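Local coordinates for protein fibrillarin-like rRNA/tRNA 2'-O-methyltransferase (Aeropyrum pernix, PDB 4DF3) that probably methylates ribose 2'-hydroxyls of rRNA and tRNA at sites chosen by a guide RNA, using S-adenosylmethionine as methyl donor, at residues D11-V19 with L26-V34; V75-I86 with I98-E109. The protein carries 2 engineered substitutions. All coordinates share one frame; numbering follows the deposited sequence.

Contact 1. Residues D11-V19 with L26-V34; sequences DRWRGVYVV and LRIATKNLV
The Tyr-17 ring meets strand 26-31 with its edge: Ala-29 O lies in the ring plane, 3.7 Å from Tyr-17 CD2, and Thr-30 CA is at the same edge. Beyond the ring, Tyr-17 OH comes 3.5 Å from Lys-31 CE. The lysine chain bends at chi3 (-78°), which brings CE to the hydroxyl, while its ammonium is salt-bridged to Glu-50. Tyr-52 of the adjoining strand 50-54 packs edge-to-face with Tyr-17. The indole of Trp-13 is likewise touched at its rim, where CZ3 is 4.1 Å from Ile-28 CG2; His-10 stacks on this ring. Val-16 CG1, anti to the backbone N (chi1 -176°), reaches Ile-28 CB at 3.7 Å, on the same side of the sheet as Val-18 and Thr-30. On the other side Val-19 CG2 packs against Ala-29 CB, beside Tyr-17. Backbone bonds join the strands in two antiparallel hydrogen-bonded pairs. Val-19 and Arg-27 bond both ways at good angles, whereas at Tyr-17 and Ala-29 the bond from Tyr-17 N is sound and the return from Ala-29 N is weak. Past the Tyr-17/Ala-29 pair, one water bridges the segments, donating to Gly-15 O at 2.7 Å and accepting from Lys-31 N at 2.9 Å. The type II turn from Trp-13 to Val-16 places Gly-15 at positive phi (84°), a conformation that suits glycine. The two strands form a beta hairpin, the second and third strands of the antiparallel N-terminal sheet of this fibrillarin.

Contact 2. Residues V75-I86 with I98-E109; sequences VKEGDRILYLGI and IIGPRGRIYGVE. With SAM (S-adenosylmethionine), chain C.
Ile-86 CG2 packs on Glu-109 CB (3.9 Å) where two parallel strands end beside S-adenosylmethionine. Glu-109 grips the ribose with both carboxylate oxygens, OE1 taking SAM O3' at 2.7 Å and OE2 taking SAM O2' at 2.6 Å. The methionyl amine, SAM N, lies in the plane of the Tyr-83 ring at its edge; it bonds Gly-85 O (3.1 Å) and comes so close to Tyr-83 OH that the length is doubtful. Ile-86 CB lies over one face of that ring, toward its rim. Behind this shell, Ala-111 N bonds Glu-109 OE2, and Val-108 O accepts from both Gly-85 N and Ile-86 N, holding the chain where it leaves strand 80-84. The parallel ladder continues through Val-108 N to Tyr-83 O and Tyr-106 N to Ile-81 O. Leu-82 CD1 and Leu-84 CD2 pack on Val-108 CG2. At the far end the Arg-80 chain bends at chi2 (-59°) and brings CD to 3.7 Å from Arg-104 CB; Glu-146 pairs with Arg-80 NH1 and accepts from Tyr-106 OH. The unit is a Rossmann-type beta-alpha-beta crossover: helix 90-99 covers the Tyr-83 and Ile-105 side, helix 160-171 the Leu-82 and Leu-84 side, and strands 148-153 and 128-132 flank the pair.

How the contacts relate
Contact 2 is the more deeply buried, within the mixed sheet between strands 128-132 and 148-153, and includes part of the cofactor pocket; contact 1 is only partly buried, in the antiparallel N-terminal sheet, with the side chain of Thr-30 about 13 Å from the cofactor. Contact 1 joins neighbouring strands through a short hairpin, contact 2 through a helical crossover, so antiparallel pairing contrasts with parallel. Contact 1 is mainly apolar between its side chains, beside a backbone ladder, whereas contact 2 adds charged groups at one end and ligand bonds at the other. Their centres are about 17 Å apart, yet they meet at Ile-98, whose CG1 is 3.8 Å from Thr-30 CG2, joining the two sheets through helix 90-99.

Contact 1. Residues D11-V19 with L26-V34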
loop_
_atom_site.group_PDB
_atom_site.type_symbol
_atom_site.label_atom_id
_atom_site.label_comp_id
_atom_site.label_asym_id
_atom_site.label_seq_id
_atom_site.Cartn_x
_atom_site.Cartn_y
_atom_site.Cartn_z
ATOM N N ASP A 11 3.431 -18.173 -3.389
ATOM C CA ASP A 11 2.703 -19.228 -2.642
ATOM C C ASP A 11 1.834 -18.689 -1.524
ATOM O O ASP A 11 0.780 -19.309 -1.154
ATOM C CB ASP A 11 3.643 -20.288 -2.093
ATOM C CG ASP A 11 4.223 -21.147 -3.204
ATOM O OD1 ASP A 11 3.447 -21.570 -4.113
ATOM O OD2 ASP A 11 5.445 -21.366 -3.168
ATOM N N ARG A 12 2.195 -17.505 -1.044
ATOM C CA ARG A 12 1.443 -16.912 0.083
ATOM C C ARG A 12 0.796 -15.538 -0.211
ATOM O O ARG A 12 -0.310 -15.232 0.324
ATOM C CB ARG A 12 2.391 -16.760 1.244
ATOM C CG ARG A 12 2.885 -18.111 1.771
ATOM C CD ARG A 12 3.976 -17.984 2.803
ATOM N NE ARG A 12 5.265 -17.485 2.323
ATOM C CZ ARG A 12 5.732 -16.291 2.638
ATOM N NH1 ARG A 12 4.986 -15.492 3.412
ATOM N NH2 ARG A 12 6.913 -15.899 2.211
ATOM N N TRP A 13 1.504 -14.699 -0.986
ATOM C CA TRP A 13 0.972 -13.332 -1.345
ATOM C C TRP A 13 0.106 -13.513 -2.580
ATOM O O TRP A 13 0.576 -13.400 -3.718
ATOM C CB TRP A 13 2.082 -12.338 -1.627
ATOM C CG TRP A 13 3.264 -12.373 -0.680
ATOM C CD1 TRP A 13 3.217 -12.638 0.649
ATOM C CD2 TRP A 13 4.615 -11.989 -0.959
ATOM N NE1 TRP A 13 4.463 -12.511 1.217
ATOM C CE2 TRP A 13 5.344 -12.113 0.256
ATOM C CE3 TRP A 13 5.291 -11.586 -2.108
ATOM C CZ2 TRP A 13 6.694 -11.859 0.337
ATOM C CZ3 TRP A 13 6.658 -11.341 -2.059
ATOM C CH2 TRP A 13 7.367 -11.501 -0.811
ATOM N N ARG A 14 -1.167 -13.811 -2.351
ATOM C CA ARG A 14 -2.100 -14.086 -3.454
ATOM C C ARG A 14 -2.216 -12.812 -4.309
ATOM O O ARG A 14 -2.315 -11.752 -3.760
ATOM C CB ARG A 14 -3.478 -14.438 -2.904
ATOM C CG ARG A 14 -3.548 -15.782 -2.201
ATOM C CD ARG A 14 -5.013 -16.339 -2.295
ATOM N NE ARG A 14 -5.212 -17.489 -1.415
ATOM C CZ ARG A 14 -5.234 -18.752 -1.819
ATOM N NH1 ARG A 14 -5.091 -19.058 -3.133
ATOM N NH2 ARG A 14 -5.408 -19.701 -0.911
ATOM N N GLY A 15 -2.269 -12.952 -5.640
ATOM C CA GLY A 15 -2.402 -11.781 -6.548
ATOM C C GLY A 15 -1.027 -11.130 -6.860
ATOM O O GLY A 15 -0.938 -10.104 -7.556
ATOM N N VAL A 16 0.017 -11.663 -6.261
ATOM C CA VAL A 16 1.381 -11.216 -6.492
ATOM C C VAL A 16 2.101 -12.378 -7.171
ATOM O O VAL A 16 1.922 -13.534 -6.756
ATOM C CB VAL A 16 2.118 -10.800 -5.197
ATOM C CG1 VAL A 16 3.562 -10.243 -5.575
ATOM C CG2 VAL A 16 1.247 -9.683 -4.409
ATOM N N TYR A 17 2.951 -12.051 -8.140
ATOM C CA TYR A 17 3.577 -13.004 -9.077
ATOM C C TYR A 17 5.062 -12.829 -9.079
ATOM O O TYR A 17 5.563 -11.697 -9.041
ATOM C CB TYR A 17 3.038 -12.774 -10.518
ATOM C CG TYR A 17 1.540 -13.072 -10.597
ATOM C CD1 TYR A 17 1.096 -14.357 -11.008
ATOM C CD2 TYR A 17 0.592 -12.103 -10.242
ATOM C CE1 TYR A 17 -0.258 -14.686 -11.045
ATOM C CE2 TYR A 17 -0.796 -12.419 -10.285
ATOM C CZ TYR A 17 -1.175 -13.733 -10.685
ATOM O OH TYR A 17 -2.477 -14.058 -10.741
ATOM N N VAL A 18 5.749 -13.950 -8.957
ATOM C CA VAL A 18 7.177 -13.978 -8.964
ATOM C C VAL A 18 7.599 -14.121 -10.415
ATOM O O VAL A 18 7.082 -15.042 -11.178
ATOM C CB VAL A 18 7.738 -15.139 -8.087
ATOM C CG1 VAL A 18 9.247 -15.303 -8.337
ATOM C CG2 VAL A 18 7.454 -14.846 -6.565
ATOM N N VAL A 19 8.447 -13.189 -10.834
ATOM C CA VAL A 19 8.826 -13.050 -12.251
ATOM C C VAL A 19 10.339 -13.305 -12.343
ATOM O O VAL A 19 11.110 -12.637 -11.678
ATOM C CB VAL A 19 8.456 -11.635 -12.830
ATOM C CG1 VAL A 19 8.999 -11.431 -14.287
ATOM C CG2 VAL A 19 6.957 -11.384 -12.762
ATOM N N LEU A 26 15.072 -11.777 -10.070
ATOM C CA LEU A 26 13.684 -11.974 -9.809
ATOM C C LEU A 26 13.032 -10.630 -9.476
ATOM O O LEU A 26 13.690 -9.699 -8.969
ATOM C CB LEU A 26 13.498 -12.971 -8.665
ATOM C CG LEU A 26 13.763 -14.485 -8.855
ATOM C CD1 LEU A 26 13.593 -15.183 -7.473
ATOM C CD2 LEU A 26 12.839 -15.115 -9.865
ATOM N N ARG A 27 11.731 -10.546 -9.799
ATOM C CA ARG A 27 10.913 -9.349 -9.504
ATOM C C ARG A 27 9.551 -9.835 -9.042
ATOM O O ARG A 27 9.252 -11.010 -9.149
ATOM C CB ARG A 27 10.757 -8.542 -10.792
ATOM C CG ARG A 27 12.075 -8.088 -11.382
ATOM C CD ARG A 27 12.626 -6.943 -10.507
ATOM N NE ARG A 27 13.652 -6.201 -11.221
ATOM C CZ ARG A 27 14.831 -6.724 -11.552
ATOM N NH1 ARG A 27 15.137 -7.977 -11.164
ATOM N NH2 ARG A 27 15.703 -5.973 -12.228
ATOM N N ILE A 28 8.742 -8.949 -8.461
ATOM C CA ILE A 28 7.362 -9.284 -8.204
ATOM C C ILE A 28 6.510 -8.407 -9.046
ATOM O O ILE A 28 6.971 -7.368 -9.534
ATOM C CB ILE A 28 6.957 -9.150 -6.729
ATOM C CG1 ILE A 28 7.399 -7.782 -6.176
ATOM C CG2 ILE A 28 7.555 -10.350 -5.955
ATOM C CD1 ILE A 28 6.831 -7.475 -4.723
ATOM N N ALA A 29 5.257 -8.835 -9.274
ATOM C CA ALA A 29 4.436 -8.112 -10.248
ATOM C C ALA A 29 2.961 -8.401 -9.846
ATOM O O ALA A 29 2.696 -9.337 -9.109
ATOM C CB ALA A 29 4.684 -8.599 -11.657
ATOM N N THR A 30 2.051 -7.539 -10.286
ATOM C CA THR A 30 0.649 -7.834 -10.130
ATOM C C THR A 30 0.019 -8.029 -11.564
ATOM O O THR A 30 0.577 -7.630 -12.543
ATOM C CB THR A 30 -0.074 -6.742 -9.392
ATOM O OG1 THR A 30 0.242 -5.460 -9.979
ATOM C CG2 THR A 30 0.275 -6.812 -7.962
ATOM N N LYS A 31 -1.141 -8.676 -11.633
ATOM C CA LYS A 31 -1.803 -8.851 -12.912
ATOM C C LYS A 31 -2.554 -7.578 -13.237
ATOM O O LYS A 31 -3.373 -7.091 -12.427
ATOM C CB LYS A 31 -2.792 -10.016 -12.835
ATOM C CG LYS A 31 -3.368 -10.388 -14.204
ATOM C CD LYS A 31 -4.308 -11.620 -14.061
ATOM C CE LYS A 31 -3.426 -12.884 -13.945
ATOM N NZ LYS A 31 -4.246 -14.163 -13.900
ATOM N N ASN A 32 -2.307 -7.078 -14.443
ATOM C CA ASN A 32 -2.829 -5.776 -14.805
ATOM C C ASN A 32 -4.369 -5.779 -14.875
ATOM O O ASN A 32 -4.965 -6.471 -15.721
ATOM C CB ASN A 32 -2.171 -5.291 -16.111
ATOM C CG ASN A 32 -2.331 -3.765 -16.318
ATOM O OD1 ASN A 32 -3.100 -3.118 -15.595
ATOM N ND2 ASN A 32 -1.569 -3.181 -17.271
ATOM N N LEU A 33 -5.027 -5.010 -13.998
ATOM C CA LEU A 33 -6.515 -4.876 -14.122
ATOM C C LEU A 33 -6.922 -4.160 -15.407
ATOM O O LEU A 33 -8.085 -4.289 -15.832
ATOM C CB LEU A 33 -7.098 -4.071 -12.974
ATOM C CG LEU A 33 -8.607 -4.104 -12.757
ATOM C CD1 LEU A 33 -9.113 -5.531 -12.477
ATOM C CD2 LEU A 33 -8.920 -3.181 -11.550
ATOM N N VAL A 34 -6.025 -3.331 -15.952
ATOM C CA VAL A 34 -6.343 -2.571 -17.179
ATOM C C VAL A 34 -5.261 -2.825 -18.225
ATOM O O VAL A 34 -4.354 -1.976 -18.376
ATOM C CB VAL A 34 -6.415 -1.083 -16.926
ATOM C CG1 VAL A 34 -6.953 -0.385 -18.248
ATOM C CG2 VAL A 34 -7.382 -0.805 -15.826
HETATM O O HOH W 1 -2.700 -9.003 -9.228
#

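Contact 2. Residues V75-I86 with I98-E109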
loop_
_atom_site.group_PDB
_atom_site.type_symbol
_atom_site.label_atom_id
_atom_site.label_comp_id
_atom_site.label_asym_id
_atom_site.label_seq_id
_atom_site.Cartn_x
_atom_site.Cartn_y
_atom_site.Cartn_z
ATOM N N VAL A 75 -3.717 -7.538 2.008
ATOM C CA VAL A 75 -4.569 -6.974 0.954
ATOM C C VAL A 75 -5.052 -8.178 0.096
ATOM O O VAL A 75 -4.229 -8.916 -0.478
ATOM C CB VAL A 75 -3.780 -5.979 0.002
ATOM C CG1 VAL A 75 -4.675 -5.509 -1.208
ATOM C CG2 VAL A 75 -3.257 -4.740 0.759
ATOM N N LYS A 76 -6.379 -8.351 0.028
ATOM C CA LYS A 76 -7.036 -9.501 -0.629
ATOM C C LYS A 76 -8.055 -9.106 -1.695
ATOM O O LYS A 76 -8.688 -8.043 -1.623
ATOM C CB LYS A 76 -7.876 -10.310 0.366
ATOM C CG LYS A 76 -7.109 -10.905 1.565
ATOM C CD LYS A 76 -6.460 -12.218 1.149
ATOM C CE LYS A 76 -5.470 -12.694 2.205
ATOM N NZ LYS A 76 -4.626 -13.818 1.574
ATOM N N GLU A 77 -8.250 -10.039 -2.640
ATOM C CA GLU A 77 -9.319 -9.885 -3.615
ATOM C C GLU A 77 -10.630 -9.434 -2.963
ATOM O O GLU A 77 -11.080 -10.002 -1.947
ATOM C CB GLU A 77 -9.529 -11.207 -4.358
ATOM C CG GLU A 77 -10.614 -11.084 -5.427
ATOM C CD GLU A 77 -10.959 -12.461 -6.016
ATOM O OE1 GLU A 77 -10.547 -13.492 -5.427
ATOM O OE2 GLU A 77 -11.649 -12.487 -7.057
ATOM N N GLY A 78 -11.204 -8.379 -3.527
ATOM C CA GLY A 78 -12.477 -7.791 -3.012
ATOM C C GLY A 78 -12.471 -6.831 -1.830
ATOM O O GLY A 78 -13.537 -6.347 -1.401
ATOM N N ASP A 79 -11.296 -6.603 -1.253
ATOM C CA ASP A 79 -11.179 -5.729 -0.114
ATOM C C ASP A 79 -11.634 -4.289 -0.478
ATOM O O ASP A 79 -11.398 -3.812 -1.576
ATOM C CB ASP A 79 -9.719 -5.602 0.341
ATOM C CG ASP A 79 -9.282 -6.707 1.272
ATOM O OD1 ASP A 79 -10.105 -7.558 1.609
ATOM O OD2 ASP A 79 -8.071 -6.711 1.654
ATOM N N ARG A 80 -12.196 -3.637 0.520
ATOM C CA ARG A 80 -12.399 -2.210 0.516
ATOM C C ARG A 80 -11.298 -1.655 1.438
ATOM O O ARG A 80 -11.142 -2.148 2.595
ATOM C CB ARG A 80 -13.752 -1.935 1.169
ATOM C CG ARG A 80 -14.938 -2.634 0.479
ATOM C CD ARG A 80 -15.082 -2.248 -0.929
ATOM N NE ARG A 80 -15.958 -3.156 -1.691
ATOM C CZ ARG A 80 -17.233 -2.901 -2.024
ATOM N NH1 ARG A 80 -17.831 -1.751 -1.669
ATOM N NH2 ARG A 80 -17.916 -3.807 -2.728
ATOM N N ILE A 81 -10.550 -0.658 0.945
ATOM C CA ILE A 81 -9.339 -0.163 1.607
ATOM C C ILE A 81 -9.410 1.350 1.726
ATOM O O ILE A 81 -9.704 2.065 0.737
ATOM C CB ILE A 81 -8.074 -0.530 0.763
ATOM C CG1 ILE A 81 -7.860 -2.058 0.743
ATOM C CG2 ILE A 81 -6.813 0.096 1.355
ATOM C CD1 ILE A 81 -6.848 -2.467 -0.300
ATOM N N LEU A 82 -9.139 1.857 2.927
ATOM C CA LEU A 82 -9.019 3.284 3.068
ATOM C C LEU A 82 -7.512 3.585 2.981
ATOM O O LEU A 82 -6.718 3.135 3.804
ATOM C CB LEU A 82 -9.548 3.752 4.427
ATOM C CG LEU A 82 -9.280 5.234 4.802
ATOM C CD1 LEU A 82 -9.864 6.142 3.706
ATOM C CD2 LEU A 82 -9.990 5.520 6.181
ATOM N N TYR A 83 -7.153 4.394 2.001
ATOM C CA TYR A 83 -5.734 4.697 1.738
ATOM C C TYR A 83 -5.459 6.181 2.013
ATOM O O TYR A 83 -5.961 7.051 1.263
ATOM C CB TYR A 83 -5.430 4.355 0.284
ATOM C CG TYR A 83 -3.943 4.303 -0.073
ATOM C CD1 TYR A 83 -3.471 3.318 -0.899
ATOM C CD2 TYR A 83 -3.044 5.287 0.367
ATOM C CE1 TYR A 83 -2.147 3.329 -1.316
ATOM C CE2 TYR A 83 -1.662 5.275 0.003
ATOM C CZ TYR A 83 -1.256 4.303 -0.862
ATOM O OH TYR A 83 0.054 4.265 -1.280
ATOM N N LEU A 84 -4.707 6.433 3.090
ATOM C CA LEU A 84 -4.416 7.796 3.528
ATOM C C LEU A 84 -3.110 8.199 2.876
ATOM O O LEU A 84 -2.058 7.576 3.146
ATOM C CB LEU A 84 -4.365 7.939 5.051
ATOM C CG LEU A 84 -5.650 7.535 5.826
ATOM C CD1 LEU A 84 -5.465 7.783 7.311
ATOM C CD2 LEU A 84 -6.913 8.166 5.286
ATOM N N GLY A 85 -3.174 9.195 1.984
ATOM C CA GLY A 85 -1.929 9.671 1.353
ATOM C C GLY A 85 -1.643 8.968 0.033
ATOM O O GLY A 85 -0.478 8.585 -0.226
ATOM N N ILE A 86 -2.655 8.833 -0.814
ATOM C CA ILE A 86 -2.601 7.960 -1.980
ATOM C C ILE A 86 -1.615 8.568 -3.024
ATOM O O ILE A 86 -1.109 7.829 -3.869
ATOM C CB ILE A 86 -4.036 7.600 -2.557
ATOM C CG1 ILE A 86 -3.912 6.749 -3.841
ATOM C CG2 ILE A 86 -4.837 8.858 -2.967
ATOM C CD1 ILE A 86 -5.245 6.341 -4.469
ATOM N N ILE A 98 -4.802 -6.220 -7.230
ATOM C CA ILE A 98 -5.030 -7.377 -6.330
ATOM C C ILE A 98 -6.467 -7.494 -5.932
ATOM O O ILE A 98 -7.060 -8.584 -5.998
ATOM C CB ILE A 98 -4.114 -7.248 -5.079
ATOM C CG1 ILE A 98 -2.655 -7.391 -5.579
ATOM C CG2 ILE A 98 -4.363 -8.337 -4.031
ATOM C CD1 ILE A 98 -1.650 -6.877 -4.513
ATOM N N ILE A 99 -7.046 -6.357 -5.550
ATOM C CA ILE A 99 -8.433 -6.383 -5.038
ATOM C C ILE A 99 -9.451 -6.666 -6.098
ATOM O O ILE A 99 -10.535 -7.193 -5.786
ATOM C CB ILE A 99 -8.845 -5.087 -4.252
ATOM C CG1 ILE A 99 -8.984 -3.882 -5.154
ATOM C CG2 ILE A 99 -7.857 -4.867 -3.084
ATOM C CD1 ILE A 99 -9.159 -2.521 -4.352
ATOM N N GLY A 100 -9.111 -6.331 -7.357
ATOM C CA GLY A 100 -9.978 -6.658 -8.515
ATOM C C GLY A 100 -11.214 -5.773 -8.583
ATOM O O GLY A 100 -11.363 -4.839 -7.809
ATOM N N PRO A 101 -12.121 -6.060 -9.538
ATOM C CA PRO A 101 -13.305 -5.189 -9.821
ATOM C C PRO A 101 -14.306 -4.984 -8.691
ATOM O O PRO A 101 -14.989 -3.918 -8.672
ATOM C CB PRO A 101 -13.993 -5.918 -10.987
ATOM C CG PRO A 101 -13.667 -7.369 -10.747
ATOM C CD PRO A 101 -12.136 -7.288 -10.361
ATOM N N ARG A 102 -14.417 -5.957 -7.779
ATOM C CA ARG A 102 -15.309 -5.841 -6.618
ATOM C C ARG A 102 -14.708 -5.164 -5.351
ATOM O O ARG A 102 -15.400 -4.884 -4.379
ATOM C CB ARG A 102 -15.913 -7.217 -6.242
ATOM C CG ARG A 102 -16.803 -7.870 -7.322
ATOM C CD ARG A 102 -17.445 -9.156 -6.706
ATOM N NE ARG A 102 -16.540 -10.307 -6.843
ATOM C CZ ARG A 102 -15.535 -10.622 -6.008
ATOM N NH1 ARG A 102 -14.767 -11.695 -6.267
ATOM N NH2 ARG A 102 -15.297 -9.899 -4.904
ATOM N N GLY A 103 -13.405 -4.894 -5.372
ATOM C CA GLY A 103 -12.809 -4.125 -4.295
ATOM C C GLY A 103 -12.896 -2.629 -4.552
ATOM O O GLY A 103 -13.320 -2.189 -5.610
ATOM N N ARG A 104 -12.480 -1.859 -3.566
ATOM C CA ARG A 104 -12.395 -0.424 -3.723
ATOM C C ARG A 104 -11.194 0.083 -2.938
ATOM O O ARG A 104 -10.922 -0.342 -1.801
ATOM C CB ARG A 104 -13.619 0.274 -3.168
ATOM C CG ARG A 104 -14.880 -0.027 -3.867
ATOM C CD ARG A 104 -15.907 1.051 -3.557
ATOM N NE ARG A 104 -17.009 0.859 -4.481
ATOM C CZ ARG A 104 -18.222 1.383 -4.346
ATOM N NH1 ARG A 104 -18.502 2.181 -3.318
ATOM N NH2 ARG A 104 -19.136 1.132 -5.277
ATOM N N ILE A 105 -10.509 1.051 -3.507
ATOM C CA ILE A 105 -9.589 1.863 -2.685
ATOM C C ILE A 105 -10.120 3.276 -2.582
ATOM O O ILE A 105 -10.294 3.980 -3.633
ATOM C CB ILE A 105 -8.270 2.006 -3.373
ATOM C CG1 ILE A 105 -7.623 0.676 -3.497
ATOM C CG2 ILE A 105 -7.316 2.925 -2.548
ATOM C CD1 ILE A 105 -6.582 0.692 -4.383
ATOM N N TYR A 106 -10.375 3.710 -1.355
ATOM C CA TYR A 106 -10.790 5.071 -1.140
ATOM C C TYR A 106 -9.516 5.828 -0.874
ATOM O O TYR A 106 -8.830 5.590 0.165
ATOM C CB TYR A 106 -11.721 5.167 0.059
ATOM C CG TYR A 106 -13.033 4.470 -0.152
ATOM C CD1 TYR A 106 -14.135 5.165 -0.747
ATOM C CD2 TYR A 106 -13.230 3.182 0.362
ATOM C CE1 TYR A 106 -15.388 4.522 -0.879
ATOM C CE2 TYR A 106 -14.457 2.542 0.200
ATOM C CZ TYR A 106 -15.524 3.236 -0.421
ATOM O OH TYR A 106 -16.777 2.626 -0.564
ATOM N N GLY A 107 -9.148 6.685 -1.827
ATOM C CA GLY A 107 -7.819 7.299 -1.765
ATOM C C GLY A 107 -7.879 8.731 -1.337
ATOM O O GLY A 107 -8.262 9.583 -2.112
ATOM N N VAL A 108 -7.444 8.996 -0.113
ATOM C CA VAL A 108 -7.429 10.358 0.447
ATOM C C VAL A 108 -6.108 11.050 0.158
ATOM O O VAL A 108 -5.048 10.549 0.473
ATOM C CB VAL A 108 -7.702 10.307 1.977
ATOM C CG1 VAL A 108 -7.647 11.752 2.643
ATOM C CG2 VAL A 108 -8.981 9.561 2.280
ATOM N N GLU A 109 -6.181 12.267 -0.362
ATOM C CA GLU A 109 -5.012 13.034 -0.776
ATOM C C GLU A 109 -5.438 14.482 -0.679
ATOM O O GLU A 109 -6.551 14.826 -1.196
ATOM C CB GLU A 109 -4.668 12.714 -2.254
ATOM C CG GLU A 109 -3.630 13.640 -2.913
ATOM C CD GLU A 109 -2.355 13.711 -2.125
ATOM O OE1 GLU A 109 -1.705 12.643 -1.813
ATOM O OE2 GLU A 109 -2.022 14.852 -1.721
HETATM N N SAM C . 1.474 6.231 -0.692
HETATM C CA SAM C . 2.108 6.790 -1.920
HETATM C C SAM C . 2.706 5.610 -2.690
HETATM O O SAM C . 3.145 4.608 -2.087
HETATM O OXT SAM C . 2.749 5.648 -3.916
HETATM C CB SAM C . 3.247 7.819 -1.599
HETATM C CG SAM C . 2.636 8.826 -0.641
HETATM S SD SAM C . 3.490 10.421 -0.505
HETATM C CE SAM C . 4.770 9.735 0.577
HETATM C "C5'" SAM C . 2.465 11.271 0.751
HETATM C "C4'" SAM C . 1.238 11.976 0.168
HETATM O "O4'" SAM C . 0.275 12.322 1.163
HETATM C "C3'" SAM C . 1.486 13.279 -0.578
HETATM O "O3'" SAM C . 0.957 13.065 -1.890
HETATM C "C2'" SAM C . 0.828 14.397 0.246
HETATM O "O2'" SAM C . 0.259 15.401 -0.564
HETATM C "C1'" SAM C . -0.265 13.645 0.992
HETATM N N9 SAM C . -0.564 14.154 2.345
HETATM C C8 SAM C . 0.281 14.686 3.326
HETATM N N7 SAM C . -0.493 15.021 4.430
HETATM C C5 SAM C . -1.774 14.727 4.165
HETATM C C6 SAM C . -2.929 14.838 4.923
HETATM N N6 SAM C . -2.977 15.361 6.209
HETATM N N1 SAM C . -4.046 14.363 4.251
HETATM C C2 SAM C . -4.156 13.832 2.979
HETATM N N3 SAM C . -2.984 13.728 2.250
HETATM C C4 SAM C . -1.854 14.196 2.845
#